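Local structure of TarM (Staphylococcus aureus subsp. aureus 21178, 4X7R) at residues F5-E10 and Y209-L214; G16-S21 and D226-F231; S21-S26 and A36-F41. The protein is a glycosyltransferase of the GT-B fold, built from two Rossmann-like halves, with uridine-5'-diphosphate bound between them in this structure. The protein carries 1 engineered substitution. All blocks are in the same frame, centred on the assembly; numbering follows the deposited sequence.

Contact 1: residues F5-E10 and Y209-L214. With SUS (2-deoxy-3,6-di-O-sulfo-2-(sulfoamino)-alpha-D-glucopyranose), chain C; BDP (beta-D-glucopyranuronic acid), chain B.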
loop_
_atom_site.group_PDB
_atom_site.type_symbol
_atom_site.label_atom_id
_atom_site.label_comp_id
_atom_site.label_asym_id
_atom_site.label_seq_id
_atom_site.Cartn_x
_atom_site.Cartn_y
_atom_site.Cartn_z
ATOM N N PHE A 5 13.446 -7.144 -9.137
ATOM C CA PHE A 5 13.287 -5.914 -8.354
ATOM C C PHE A 5 11.904 -5.392 -8.637
ATOM O O PHE A 5 11.564 -5.089 -9.778
ATOM C CB PHE A 5 14.369 -4.871 -8.714
ATOM C CG PHE A 5 15.779 -5.385 -8.527
ATOM C CD1 PHE A 5 16.407 -6.120 -9.529
ATOM C CD2 PHE A 5 16.492 -5.102 -7.363
ATOM C CE1 PHE A 5 17.716 -6.595 -9.356
ATOM C CE2 PHE A 5 17.795 -5.583 -7.183
ATOM C CZ PHE A 5 18.399 -6.324 -8.184
ATOM N N MET A 6 11.085 -5.363 -7.603
ATOM C CA MET A 6 9.672 -5.026 -7.670
ATOM C C MET A 6 9.431 -3.713 -7.000
ATOM O O MET A 6 9.641 -3.582 -5.807
ATOM C CB MET A 6 8.823 -6.165 -7.079
ATOM C CG MET A 6 9.185 -7.503 -7.654
ATOM S SD MET A 6 8.213 -8.934 -7.117
ATOM C CE MET A 6 8.092 -8.693 -5.365
ATOM N N MET A 7 9.014 -2.738 -7.784
ATOM C CA MET A 7 8.899 -1.350 -7.395
ATOM C C MET A 7 7.553 -0.862 -6.999
ATOM O O MET A 7 6.540 -1.114 -7.669
ATOM C CB MET A 7 9.494 -0.472 -8.486
ATOM C CG MET A 7 10.972 -0.729 -8.687
ATOM S SD MET A 7 11.426 -0.320 -10.380
ATOM C CE MET A 7 10.708 1.258 -10.509
ATOM N N VAL A 8 7.543 -0.179 -5.875
ATOM C CA VAL A 8 6.351 0.440 -5.282
ATOM C C VAL A 8 6.792 1.710 -4.525
ATOM O O VAL A 8 7.971 1.851 -4.173
ATOM C CB VAL A 8 5.600 -0.596 -4.388
ATOM C CG1 VAL A 8 6.368 -0.952 -3.100
ATOM C CG2 VAL A 8 4.183 -0.155 -4.074
ATOM N N HIS A 9 5.857 2.630 -4.282
ATOM C CA HIS A 9 6.142 3.847 -3.542
ATOM C C HIS A 9 6.780 3.550 -2.173
ATOM O O HIS A 9 7.881 4.029 -1.899
ATOM C CB HIS A 9 4.839 4.645 -3.364
ATOM C CG HIS A 9 4.969 5.797 -2.430
ATOM N ND1 HIS A 9 5.994 6.721 -2.564
ATOM C CD2 HIS A 9 4.174 6.166 -1.398
ATOM C CE1 HIS A 9 5.821 7.587 -1.583
ATOM N NE2 HIS A 9 4.734 7.306 -0.863
ATOM N N GLU A 10 6.089 2.761 -1.330
ATOM C CA GLU A 10 6.501 2.452 0.045
ATOM C C GLU A 10 5.951 1.123 0.499
ATOM O O GLU A 10 5.061 0.551 -0.150
ATOM C CB GLU A 10 5.917 3.515 1.005
ATOM C CG GLU A 10 4.401 3.414 1.218
ATOM C CD GLU A 10 3.811 4.299 2.299
ATOM O OE1 GLU A 10 4.328 4.311 3.439
ATOM O OE2 GLU A 10 2.770 4.926 2.017
ATOM N N TYR A 209 18.704 7.435 -11.211
ATOM C CA TYR A 209 20.125 7.184 -10.961
ATOM C C TYR A 209 20.271 5.987 -10.033
ATOM O O TYR A 209 21.054 5.084 -10.316
ATOM C CB TYR A 209 20.789 8.429 -10.347
ATOM C CG TYR A 209 22.180 8.179 -9.792
ATOM C CD1 TYR A 209 23.294 8.142 -10.631
ATOM C CD2 TYR A 209 22.396 8.056 -8.417
ATOM C CE1 TYR A 209 24.583 7.963 -10.116
ATOM C CE2 TYR A 209 23.671 7.840 -7.897
ATOM C CZ TYR A 209 24.763 7.804 -8.748
ATOM O OH TYR A 209 26.009 7.564 -8.215
ATOM N N TYR A 210 19.511 5.992 -8.932
ATOM C CA TYR A 210 19.518 4.950 -7.908
ATOM C C TYR A 210 19.296 3.548 -8.493
ATOM O O TYR A 210 20.081 2.639 -8.211
ATOM C CB TYR A 210 18.490 5.289 -6.804
ATOM C CG TYR A 210 18.194 4.128 -5.880
ATOM C CD1 TYR A 210 19.198 3.554 -5.102
ATOM C CD2 TYR A 210 16.901 3.627 -5.752
ATOM C CE1 TYR A 210 18.933 2.494 -4.245
ATOM C CE2 TYR A 210 16.623 2.570 -4.884
ATOM C CZ TYR A 210 17.644 2.015 -4.130
ATOM O OH TYR A 210 17.395 1.013 -3.240
ATOM N N LEU A 211 18.258 3.394 -9.355
ATOM C CA LEU A 211 17.946 2.130 -10.034
ATOM C C LEU A 211 19.074 1.683 -10.953
ATOM O O LEU A 211 19.288 0.494 -11.095
ATOM C CB LEU A 211 16.643 2.238 -10.836
ATOM C CG LEU A 211 15.363 2.388 -10.016
ATOM C CD1 LEU A 211 14.178 2.676 -10.933
ATOM C CD2 LEU A 211 15.108 1.132 -9.148
ATOM N N GLU A 212 19.774 2.632 -11.596
ATOM C CA GLU A 212 20.896 2.319 -12.491
ATOM C C GLU A 212 22.101 1.847 -11.669
ATOM O O GLU A 212 22.855 1.003 -12.137
ATOM C CB GLU A 212 21.260 3.535 -13.352
ATOM C CG GLU A 212 20.201 3.863 -14.389
ATOM C CD GLU A 212 20.274 5.246 -15.000
ATOM O OE1 GLU A 212 21.012 6.112 -14.473
ATOM O OE2 GLU A 212 19.554 5.478 -15.993
ATOM N N LYS A 213 22.241 2.358 -10.430
ATOM C CA LYS A 213 23.284 1.979 -9.461
ATOM C C LYS A 213 22.937 0.616 -8.801
ATOM O O LYS A 213 23.781 -0.275 -8.709
ATOM C CB LYS A 213 23.429 3.094 -8.387
ATOM C CG LYS A 213 24.836 3.634 -8.207
ATOM C CD LYS A 213 25.466 4.203 -9.478
ATOM C CE LYS A 213 26.974 4.316 -9.328
ATOM N NZ LYS A 213 27.675 2.990 -9.321
ATOM N N LEU A 214 21.676 0.441 -8.403
ATOM C CA LEU A 214 21.205 -0.791 -7.778
ATOM C C LEU A 214 21.151 -1.992 -8.710
ATOM O O LEU A 214 21.542 -3.073 -8.309
ATOM C CB LEU A 214 19.811 -0.554 -7.171
ATOM C CG LEU A 214 19.216 -1.693 -6.332
ATOM C CD1 LEU A 214 19.947 -1.802 -4.973
ATOM C CD2 LEU A 214 17.720 -1.500 -6.156
HETATM N N2 SUS C . 6.396 9.524 -5.547
HETATM C C1 SUS C . 4.895 11.063 -4.346
HETATM S S1 SUS C . 7.880 9.230 -4.639
HETATM C C2 SUS C . 5.260 9.613 -4.611
HETATM S S2 SUS C . 1.056 9.794 -0.520
HETATM C C3 SUS C . 4.031 8.847 -5.145
HETATM O O3 SUS C . 4.332 7.444 -5.300
HETATM S S3 SUS C . 4.350 6.850 -6.707
HETATM C C4 SUS C . 2.791 9.022 -4.256
HETATM O O4 SUS C . 1.717 8.474 -4.995
HETATM C C5 SUS C . 2.551 10.542 -3.946
HETATM O O5 SUS C . 3.778 11.131 -3.421
HETATM C C6 SUS C . 1.519 10.797 -2.851
HETATM O O6 SUS C . 1.970 10.131 -1.685
HETATM O O1S SUS C . 7.816 7.836 -4.020
HETATM O O2S SUS C . 9.024 9.357 -5.634
HETATM O O3S SUS C . 8.036 10.263 -3.525
HETATM O O4S SUS C . 1.823 8.867 0.428
HETATM O O5S SUS C . 0.662 11.095 0.185
HETATM O O6S SUS C . -0.198 9.074 -1.027
HETATM O O7S SUS C . 2.991 7.123 -7.321
HETATM O O8S SUS C . 4.590 5.340 -6.671
HETATM O O9S SUS C . 5.434 7.514 -7.548
HETATM C C1 BDP B . 0.850 7.742 -4.129
HETATM C C2 BDP B . -0.613 7.950 -4.606
HETATM C C3 BDP B . -1.577 7.088 -3.789
HETATM C C4 BDP B . -1.070 5.597 -3.673
HETATM C C5 BDP B . 0.429 5.587 -3.215
HETATM C C6 BDP B . 1.014 4.163 -3.103
HETATM O O2 BDP B . -0.962 9.320 -4.470
HETATM O O3 BDP B . -2.885 7.139 -4.403
HETATM O O4 BDP B . -1.845 4.961 -2.661
HETATM O O5 BDP B . 1.229 6.356 -4.154
HETATM O O6A BDP B . 1.234 3.545 -4.171
HETATM O O6B BDP B . 1.305 3.756 -1.952
#
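In the N-terminal Rossmann-like half, Phe5 and Met7 of strand 3-7 meet Leu214 and Leu211 of helix 203-214, and the chain then runs on to the glycan pocket at His9. The evidence for pure apolar packing is that the two closest pairs are both carbon to carbon: Phe5 CD2 lies 4.0 Å from Leu214 CD2, and Met7 CE lies 3.8 Å from Leu211 CD1. The first pair crosses at a slant. Met7 and Leu211, in contrast, approach tip to tip, because a bend at the thioether (chi3 49°) turns the Met7 methyl onto the leucine. Met7 SD sits 4.1 Å from Leu211 CD1 and equally far from Leu211 CD2, so the sulfur faces the fork of the isobutyl group. Leu211 leaves the helix neither toward nor away from the strand, yet its branched end closes the gap.

The contact joins the sheet of this Rossmann-like half to the helix covering one of its faces. Strand 3-7 is an interior strand of the parallel sheet, bonded through its backbone to Ile222 and Ile224 on one neighbour and to Asp37 and Val39 on the other. Phe5 and Met7 look toward helix 203-214, where Val39 also packs, whereas Met6 lies against Met22 and Arg25 of helix 17-31 on the opposite face.

Past the strand, His9 ND1 donates to SUS O1S over 2.6 Å, with a bent N-H...O angle of 140°. This bond and the groups over the two faces limit rotation of the imidazole: SUS C4 stands 4.1 Å above the His9 ring centre, and Glu10 CB lies on the other face, offset toward the rim. BDP O6B lies at the ring edge, in plane, 3.8 Å from His9 CD2.

Contact 2: residues G16-S21 and D226-F231. With SGN (2-deoxy-6-O-sulfo-2-(sulfoamino)-alpha-D-glucopyranose), chain D; UDP (uridine-5'-diphosphate), chain E; SUS (2-deoxy-3,6-di-O-sulfo-2-(sulfoamino)-alpha-D-glucopyranose), chain C.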
loop_
_atom_site.group_PDB
_atom_site.type_symbol
_atom_site.label_atom_id
_atom_site.label_comp_id
_atom_site.label_asym_id
_atom_site.label_seq_id
_atom_site.Cartn_x
_atom_site.Cartn_y
_atom_site.Cartn_z
ATOM N N GLY A 16 -3.162 -2.836 1.855
ATOM C CA GLY A 16 -4.074 -3.683 1.103
ATOM C C GLY A 16 -3.419 -4.644 0.134
ATOM O O GLY A 16 -2.292 -5.108 0.350
ATOM N N GLY A 17 -4.152 -4.944 -0.937
ATOM C CA GLY A 17 -3.812 -5.981 -1.902
ATOM C C GLY A 17 -2.565 -5.829 -2.720
ATOM O O GLY A 17 -1.957 -6.840 -3.052
ATOM N N MET A 18 -2.197 -4.610 -3.111
ATOM C CA MET A 18 -1.019 -4.446 -3.963
ATOM C C MET A 18 0.242 -4.920 -3.296
ATOM O O MET A 18 0.985 -5.674 -3.919
ATOM C CB MET A 18 -0.871 -3.009 -4.521
ATOM C CG MET A 18 0.502 -2.734 -5.199
ATOM S SD MET A 18 0.618 -1.151 -6.059
ATOM C CE MET A 18 0.553 -0.004 -4.655
ATOM N N THR A 19 0.493 -4.508 -2.031
ATOM C CA THR A 19 1.716 -4.951 -1.348
ATOM C C THR A 19 1.589 -6.380 -0.912
ATOM O O THR A 19 2.564 -7.115 -0.978
ATOM C CB THR A 19 2.215 -3.976 -0.271
ATOM O OG1 THR A 19 1.175 -3.771 0.676
ATOM C CG2 THR A 19 2.665 -2.639 -0.852
ATOM N N SER A 20 0.385 -6.785 -0.519
ATOM C CA SER A 20 0.071 -8.171 -0.171
ATOM C C SER A 20 0.472 -9.085 -1.377
ATOM O O SER A 20 1.181 -10.049 -1.187
ATOM C CB SER A 20 -1.425 -8.301 0.126
ATOM O OG SER A 20 -1.822 -9.604 0.509
ATOM N N SER A 21 0.099 -8.719 -2.623
ATOM C CA SER A 21 0.471 -9.526 -3.795
ATOM C C SER A 21 1.970 -9.502 -4.069
ATOM O O SER A 21 2.509 -10.495 -4.532
ATOM C CB SER A 21 -0.320 -9.100 -5.023
ATOM O OG SER A 21 0.191 -7.927 -5.631
ATOM N N ASP A 226 5.130 -2.244 -9.886
ATOM C CA ASP A 226 3.810 -2.477 -9.298
ATOM C C ASP A 226 3.073 -1.187 -8.989
ATOM O O ASP A 226 1.873 -1.076 -9.259
ATOM C CB ASP A 226 3.947 -3.353 -8.047
ATOM C CG ASP A 226 4.180 -4.811 -8.369
ATOM O OD1 ASP A 226 3.239 -5.456 -8.885
ATOM O OD2 ASP A 226 5.316 -5.306 -8.129
ATOM N N GLY A 227 3.769 -0.221 -8.401
ATOM C CA GLY A 227 3.160 1.074 -8.102
ATOM C C GLY A 227 3.008 1.859 -9.386
ATOM O O GLY A 227 4.010 2.123 -10.052
ATOM N N PRO A 228 1.777 2.167 -9.832
ATOM C CA PRO A 228 1.623 2.854 -11.141
ATOM C C PRO A 228 2.305 4.214 -11.258
ATOM O O PRO A 228 2.871 4.539 -12.310
ATOM C CB PRO A 228 0.100 2.938 -11.326
ATOM C CG PRO A 228 -0.476 2.820 -9.933
ATOM C CD PRO A 228 0.464 1.895 -9.199
ATOM N N GLY A 229 2.254 5.005 -10.183
ATOM C CA GLY A 229 2.888 6.316 -10.177
ATOM C C GLY A 229 4.406 6.211 -10.231
ATOM O O GLY A 229 5.080 7.185 -10.589
ATOM N N SER A 230 4.957 5.010 -9.897
ATOM C CA SER A 230 6.399 4.743 -9.943
ATOM C C SER A 230 6.913 4.346 -11.318
ATOM O O SER A 230 8.126 4.262 -11.493
ATOM C CB SER A 230 6.787 3.667 -8.929
ATOM O OG SER A 230 6.958 4.321 -7.684
ATOM N N PHE A 231 6.009 4.102 -12.293
ATOM C CA PHE A 231 6.407 3.664 -13.638
ATOM C C PHE A 231 7.482 4.530 -14.297
ATOM O O PHE A 231 8.425 3.925 -14.816
ATOM C CB PHE A 231 5.202 3.421 -14.562
ATOM C CG PHE A 231 5.544 2.855 -15.917
ATOM C CD1 PHE A 231 5.683 1.485 -16.101
ATOM C CD2 PHE A 231 5.673 3.690 -17.027
ATOM C CE1 PHE A 231 5.949 0.964 -17.370
ATOM C CE2 PHE A 231 5.944 3.166 -18.293
ATOM C CZ PHE A 231 6.093 1.813 -18.454
HETATM C C1 SGN D . -2.696 3.909 -3.188
HETATM C C2 SGN D . -4.045 3.927 -2.413
HETATM C C3 SGN D . -3.862 3.526 -0.918
HETATM C C4 SGN D . -3.004 2.254 -0.758
HETATM C C5 SGN D . -1.717 2.327 -1.616
HETATM C C6 SGN D . -0.906 1.038 -1.524
HETATM N N2 SGN D . -4.678 5.250 -2.531
HETATM O O3 SGN D . -5.144 3.287 -0.302
HETATM O O4 SGN D . -2.655 2.050 0.626
HETATM O O5 SGN D . -2.031 2.618 -3.026
HETATM O O6 SGN D . -1.731 -0.039 -1.962
HETATM S S1 SGN D . -6.000 5.223 -3.651
HETATM O O1S SGN D . -7.111 4.320 -3.107
HETATM O O2S SGN D . -5.538 4.701 -5.025
HETATM O O3S SGN D . -6.498 6.668 -3.790
HETATM S S2 SGN D . -2.023 -1.219 -1.045
HETATM O O4S SGN D . -3.128 -2.040 -1.727
HETATM O O5S SGN D . -2.493 -0.786 0.340
HETATM O O6S SGN D . -0.720 -2.009 -0.932
HETATM N N1 UDP E . -6.158 -6.843 4.416
HETATM C C2 UDP E . -5.727 -7.310 5.644
HETATM N N3 UDP E . -6.377 -6.773 6.731
HETATM C C4 UDP E . -7.373 -5.822 6.720
HETATM C C5 UDP E . -7.737 -5.345 5.410
HETATM C C6 UDP E . -7.133 -5.859 4.321
HETATM O O2 UDP E . -4.836 -8.138 5.769
HETATM O O4 UDP E . -7.893 -5.469 7.795
HETATM C "C1'" UDP E . -5.622 -7.537 3.217
HETATM C "C2'" UDP E . -6.483 -8.700 2.733
HETATM O "O2'" UDP E . -6.165 -9.893 3.429
HETATM C "C3'" UDP E . -6.083 -8.779 1.258
HETATM C "C4'" UDP E . -5.805 -7.323 0.899
HETATM O "O4'" UDP E . -5.562 -6.623 2.143
HETATM O "O3'" UDP E . -4.986 -9.639 0.945
HETATM C "C5'" UDP E . -6.905 -6.641 0.127
HETATM O "O5'" UDP E . -6.847 -7.160 -1.220
HETATM P PA UDP E . -7.890 -6.830 -2.393
HETATM O O1A UDP E . -7.319 -7.284 -3.681
HETATM O O2A UDP E . -9.213 -7.550 -2.089
HETATM O O3A UDP E . -8.127 -5.285 -2.415
HETATM P PB UDP E . -7.133 -4.026 -2.468
HETATM O O1B UDP E . -5.945 -4.353 -3.335
HETATM O O2B UDP E . -6.653 -3.667 -1.058
HETATM O O3B UDP E . -7.866 -2.853 -3.088
HETATM N N2 SUS C . 6.396 9.524 -5.547
HETATM C C1 SUS C . 4.895 11.063 -4.346
HETATM S S1 SUS C . 7.880 9.230 -4.639
HETATM C C2 SUS C . 5.260 9.613 -4.611
HETATM S S2 SUS C . 1.056 9.794 -0.520
HETATM C C3 SUS C . 4.031 8.847 -5.145
HETATM O O3 SUS C . 4.332 7.444 -5.300
HETATM S S3 SUS C . 4.350 6.850 -6.707
HETATM C C4 SUS C . 2.791 9.022 -4.256
HETATM O O4 SUS C . 1.717 8.474 -4.995
HETATM C C5 SUS C . 2.551 10.542 -3.946
HETATM O O5 SUS C . 3.778 11.131 -3.421
HETATM C C6 SUS C . 1.519 10.797 -2.851
HETATM O O6 SUS C . 1.970 10.131 -1.685
HETATM O O1S SUS C . 7.816 7.836 -4.020
HETATM O O2S SUS C . 9.024 9.357 -5.634
HETATM O O3S SUS C . 8.036 10.263 -3.525
HETATM O O4S SUS C . 1.823 8.867 0.428
HETATM O O5S SUS C . 0.662 11.095 0.185
HETATM O O6S SUS C . -0.198 9.074 -1.027
HETATM O O7S SUS C . 2.991 7.123 -7.321
HETATM O O8S SUS C . 4.590 5.340 -6.671
HETATM O O9S SUS C . 5.434 7.514 -7.548
#
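The start of helix 17-31, a glycine-rich anion-binding turn in the cleft of the GT-B fold, meets the loop after strand 221-225 through Met18, which rests on Asp226, Gly227 and Pro228. The sulfur does the touching: Met18 SD is 3.4 Å from Asp226 O and 3.9 Å from Gly227 CA, with the proline ring a little farther off. An extended first part of the chain (CG anti to the backbone N, chi1 169°) carries the sulfur to the loop, and a bend at its end brings Met18 CE to within 3.5 Å of SGN O6. The methionine thus spans from the loop backbone to the bound sugar. The Asp226 carboxylate is engaged by other residues, with OD1 accepting from His249 and forming a salt bridge to Arg25.

Around Met18 the helix end binds anions with its backbone. Gly16, at the N-cap position, donates from N to SGN O5S over 2.6 Å, nearly straight at 166°. Met18 N and Thr19 N bond the other two terminal sulfate oxygens, O4S and O6S, so all three are gripped by amides of one turn. Gly17 N donates to UDP O2B at 2.8 Å, again almost linear (168°). Amides converging at a helix N-terminus would be expected to stabilise both negative groups electrostatically. With no side chain in the way, Gly16 CA lies 3.4 Å from UDP O2B. One turn on, Ser20 OG donates to the ribose hydroxyl oxygen UDP O3' at 3.2 Å.

Contact 3: residues S21-S26 and A36-F41. With 3YW ((2S)-2,3-dihydroxypropyl 2-acetamido-2-deoxy-alpha-D-glucopyranoside), chain F.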
loop_
_atom_site.group_PDB
_atom_site.type_symbol
_atom_site.label_atom_id
_atom_site.label_comp_id
_atom_site.label_asym_id
_atom_site.label_seq_id
_atom_site.Cartn_x
_atom_site.Cartn_y
_atom_site.Cartn_z
ATOM N N SER A 21 0.099 -8.719 -2.623
ATOM C CA SER A 21 0.471 -9.526 -3.795
ATOM C C SER A 21 1.970 -9.502 -4.069
ATOM O O SER A 21 2.509 -10.495 -4.532
ATOM C CB SER A 21 -0.320 -9.100 -5.023
ATOM O OG SER A 21 0.191 -7.927 -5.631
ATOM N N MET A 22 2.654 -8.365 -3.789
ATOM C CA MET A 22 4.096 -8.270 -3.973
ATOM C C MET A 22 4.815 -9.207 -3.005
ATOM O O MET A 22 5.746 -9.895 -3.410
ATOM C CB MET A 22 4.580 -6.824 -3.761
ATOM C CG MET A 22 4.058 -5.858 -4.792
ATOM S SD MET A 22 4.654 -4.172 -4.482
ATOM C CE MET A 22 6.369 -4.354 -5.013
ATOM N N PHE A 23 4.369 -9.246 -1.732
ATOM C CA PHE A 23 4.937 -10.112 -0.686
ATOM C C PHE A 23 4.786 -11.604 -1.032
ATOM O O PHE A 23 5.716 -12.400 -0.808
ATOM C CB PHE A 23 4.256 -9.834 0.671
ATOM C CG PHE A 23 4.521 -8.496 1.331
ATOM C CD1 PHE A 23 5.761 -7.873 1.212
ATOM C CD2 PHE A 23 3.542 -7.878 2.110
ATOM C CE1 PHE A 23 6.008 -6.643 1.831
ATOM C CE2 PHE A 23 3.793 -6.652 2.733
ATOM C CZ PHE A 23 5.027 -6.046 2.592
ATOM N N ASN A 24 3.596 -11.988 -1.544
ATOM C CA ASN A 24 3.337 -13.368 -1.913
ATOM C C ASN A 24 4.096 -13.720 -3.189
ATOM O O ASN A 24 4.630 -14.822 -3.274
ATOM C CB ASN A 24 1.830 -13.658 -2.056
ATOM C CG ASN A 24 1.558 -15.140 -2.106
ATOM O OD1 ASN A 24 2.103 -15.901 -1.314
ATOM N ND2 ASN A 24 0.721 -15.588 -3.032
ATOM N N ARG A 25 4.188 -12.775 -4.149
ATOM C CA ARG A 25 4.955 -12.974 -5.388
ATOM C C ARG A 25 6.425 -13.179 -5.059
ATOM O O ARG A 25 7.083 -13.996 -5.688
ATOM C CB ARG A 25 4.803 -11.768 -6.334
ATOM C CG ARG A 25 5.189 -12.121 -7.785
ATOM C CD ARG A 25 5.328 -10.938 -8.712
ATOM N NE ARG A 25 4.120 -10.108 -8.728
ATOM C CZ ARG A 25 4.134 -8.783 -8.706
ATOM N NH1 ARG A 25 5.284 -8.128 -8.650
ATOM N NH2 ARG A 25 2.998 -8.101 -8.716
ATOM N N SER A 26 6.954 -12.411 -4.082
ATOM C CA SER A 26 8.360 -12.539 -3.680
ATOM C C SER A 26 8.598 -13.927 -3.123
ATOM O O SER A 26 9.567 -14.595 -3.511
ATOM C CB SER A 26 8.722 -11.483 -2.642
ATOM O OG SER A 26 10.059 -11.715 -2.262
ATOM N N ALA A 36 13.641 -12.146 -5.509
ATOM C CA ALA A 36 12.686 -11.138 -5.935
ATOM C C ALA A 36 12.491 -10.182 -4.788
ATOM O O ALA A 36 11.739 -10.472 -3.852
ATOM C CB ALA A 36 11.367 -11.783 -6.338
ATOM N N ASP A 37 13.195 -9.035 -4.853
ATOM C CA ASP A 37 13.182 -8.020 -3.800
ATOM C C ASP A 37 12.345 -6.806 -4.107
ATOM O O ASP A 37 11.951 -6.600 -5.252
ATOM C CB ASP A 37 14.614 -7.675 -3.379
ATOM C CG ASP A 37 15.387 -8.919 -2.923
ATOM O OD1 ASP A 37 14.894 -9.626 -2.007
ATOM O OD2 ASP A 37 16.460 -9.192 -3.491
ATOM N N ILE A 38 12.016 -6.024 -3.065
ATOM C CA ILE A 38 11.158 -4.850 -3.197
ATOM C C ILE A 38 11.990 -3.579 -3.160
ATOM O O ILE A 38 12.872 -3.457 -2.315
ATOM C CB ILE A 38 10.032 -4.895 -2.133
ATOM C CG1 ILE A 38 9.170 -6.234 -2.316
ATOM C CG2 ILE A 38 9.155 -3.619 -2.197
ATOM C CD1 ILE A 38 8.042 -6.499 -1.305
ATOM N N VAL A 39 11.740 -2.659 -4.104
ATOM C CA VAL A 39 12.413 -1.343 -4.165
ATOM C C VAL A 39 11.361 -0.275 -3.843
ATOM O O VAL A 39 10.330 -0.225 -4.514
ATOM C CB VAL A 39 13.081 -1.066 -5.533
ATOM C CG1 VAL A 39 13.847 0.266 -5.511
ATOM C CG2 VAL A 39 13.980 -2.233 -5.960
ATOM N N THR A 40 11.607 0.545 -2.803
ATOM C CA THR A 40 10.736 1.650 -2.389
ATOM C C THR A 40 11.452 2.989 -2.582
ATOM O O THR A 40 12.678 3.016 -2.715
ATOM C CB THR A 40 10.168 1.450 -0.986
ATOM O OG1 THR A 40 11.237 1.472 -0.028
ATOM C CG2 THR A 40 9.332 0.178 -0.869
ATOM N N PHE A 41 10.677 4.102 -2.622
ATOM C CA PHE A 41 11.209 5.431 -2.903
ATOM C C PHE A 41 10.840 6.486 -1.868
ATOM O O PHE A 41 11.324 7.599 -1.961
ATOM C CB PHE A 41 10.804 5.875 -4.342
ATOM C CG PHE A 41 11.191 4.866 -5.409
ATOM C CD1 PHE A 41 12.490 4.815 -5.903
ATOM C CD2 PHE A 41 10.250 3.964 -5.914
ATOM C CE1 PHE A 41 12.857 3.865 -6.872
ATOM C CE2 PHE A 41 10.615 3.012 -6.870
ATOM C CZ PHE A 41 11.921 2.961 -7.340
HETATM O O3A 3YW F . -3.976 1.498 -6.325
HETATM C C4A 3YW F . -3.926 -2.084 -5.225
HETATM C C5A 3YW F . -4.442 -0.680 -5.427
HETATM O O5 3YW F . -4.256 -4.912 -6.388
HETATM C C6A 3YW F . -3.490 0.168 -6.234
HETATM C C5 3YW F . -4.726 -6.172 -5.891
HETATM C C6 3YW F . -3.571 -7.138 -6.011
HETATM C C4 3YW F . -5.974 -6.569 -6.677
HETATM O O6 3YW F . -3.122 -7.267 -7.351
HETATM C C3 3YW F . -7.080 -5.569 -6.354
HETATM O O4 3YW F . -6.402 -7.871 -6.292
HETATM O O3 3YW F . -8.278 -5.859 -7.074
HETATM O O7 3YW F . -8.423 -2.383 -7.825
HETATM C C7 3YW F . -8.401 -2.437 -6.600
HETATM C C8 3YW F . -9.359 -1.654 -5.753
HETATM N N2 3YW F . -7.530 -3.201 -5.940
HETATM C C2 3YW F . -6.626 -4.130 -6.600
HETATM C C1 3YW F . -5.161 -3.823 -6.241
HETATM O O1 3YW F . -4.957 -3.063 -5.083
HETATM O O2 3YW F . -4.660 -0.081 -4.149
#
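A short side-chain to backbone bond ties helix to strand here: Ser26 OG donates to Ala36 O over only 2.6 Å, with a C=O...donor angle of 164° that puts the hydroxyl almost in line with the carbonyl. It belongs to the beta-alpha-beta crossover of strand 3-7, helix 17-31 and strand 36-40 in the N-terminal Rossmann-like half, and joins the body of the helix to Ala36, where strand 36-40 begins. The short axes of helix 21-26 and strand 36-40 run roughly antiparallel (152°), 8.4 Å apart at closest approach. Their backbones draw together toward the serine: CA of Ser26 is 5.1 Å from CA of Ala36, whereas CA of Met22 is 7.9 Å from CA of Ile38. With OG anti to its own backbone N (chi1 177°), Ser26 directs the hydroxyl at the strand. The same oxygen is also bonded to Thr64 OG1, so this buried hydroxyl has two partners.

At the wider end, Ile38 fills the space with both of its branches. Its CG2 meets the methyl of Met22, CE to CG2 4.0 Å, the two side chains passing at a slant. The other branch goes to Phe23, whose side chain crosses that of Ile38 at about a right angle. Phe23 sets out away from the strand, but its ring returns to it. Backbone bonds of Ile38 to Lys65 and Tyr67 hold the strand in the sheet beneath the helix. Ile38 CD1 meets the ring obliquely, 3.7 Å from Phe23 CD1 and the same from Phe23 CE1.

Overall arrangement
All three contacts lie in the N-terminal Rossmann-like half, their centres 13 Å (contacts 1 and 2), 11 Å (1 and 3) and 9 Å (2 and 3) apart. Strand 3-7 of contact 1 and strand 36-40 of contact 3 are neighbours in the parallel sheet. Helix 17-31 serves contact 2 with its first turn and contact 3 with the next; Ser21 belongs to both. Val8 packs on Met18 between contacts 1 and 2, and Ser230 on Phe41 between contacts 2 and 3. Along the chain, contacts 1 and 2 interleave, and both enclose contact 3. The loops following strands 3-7 and 221-225 both line the glycan pocket, while the start of helix 17-31 also holds UDP.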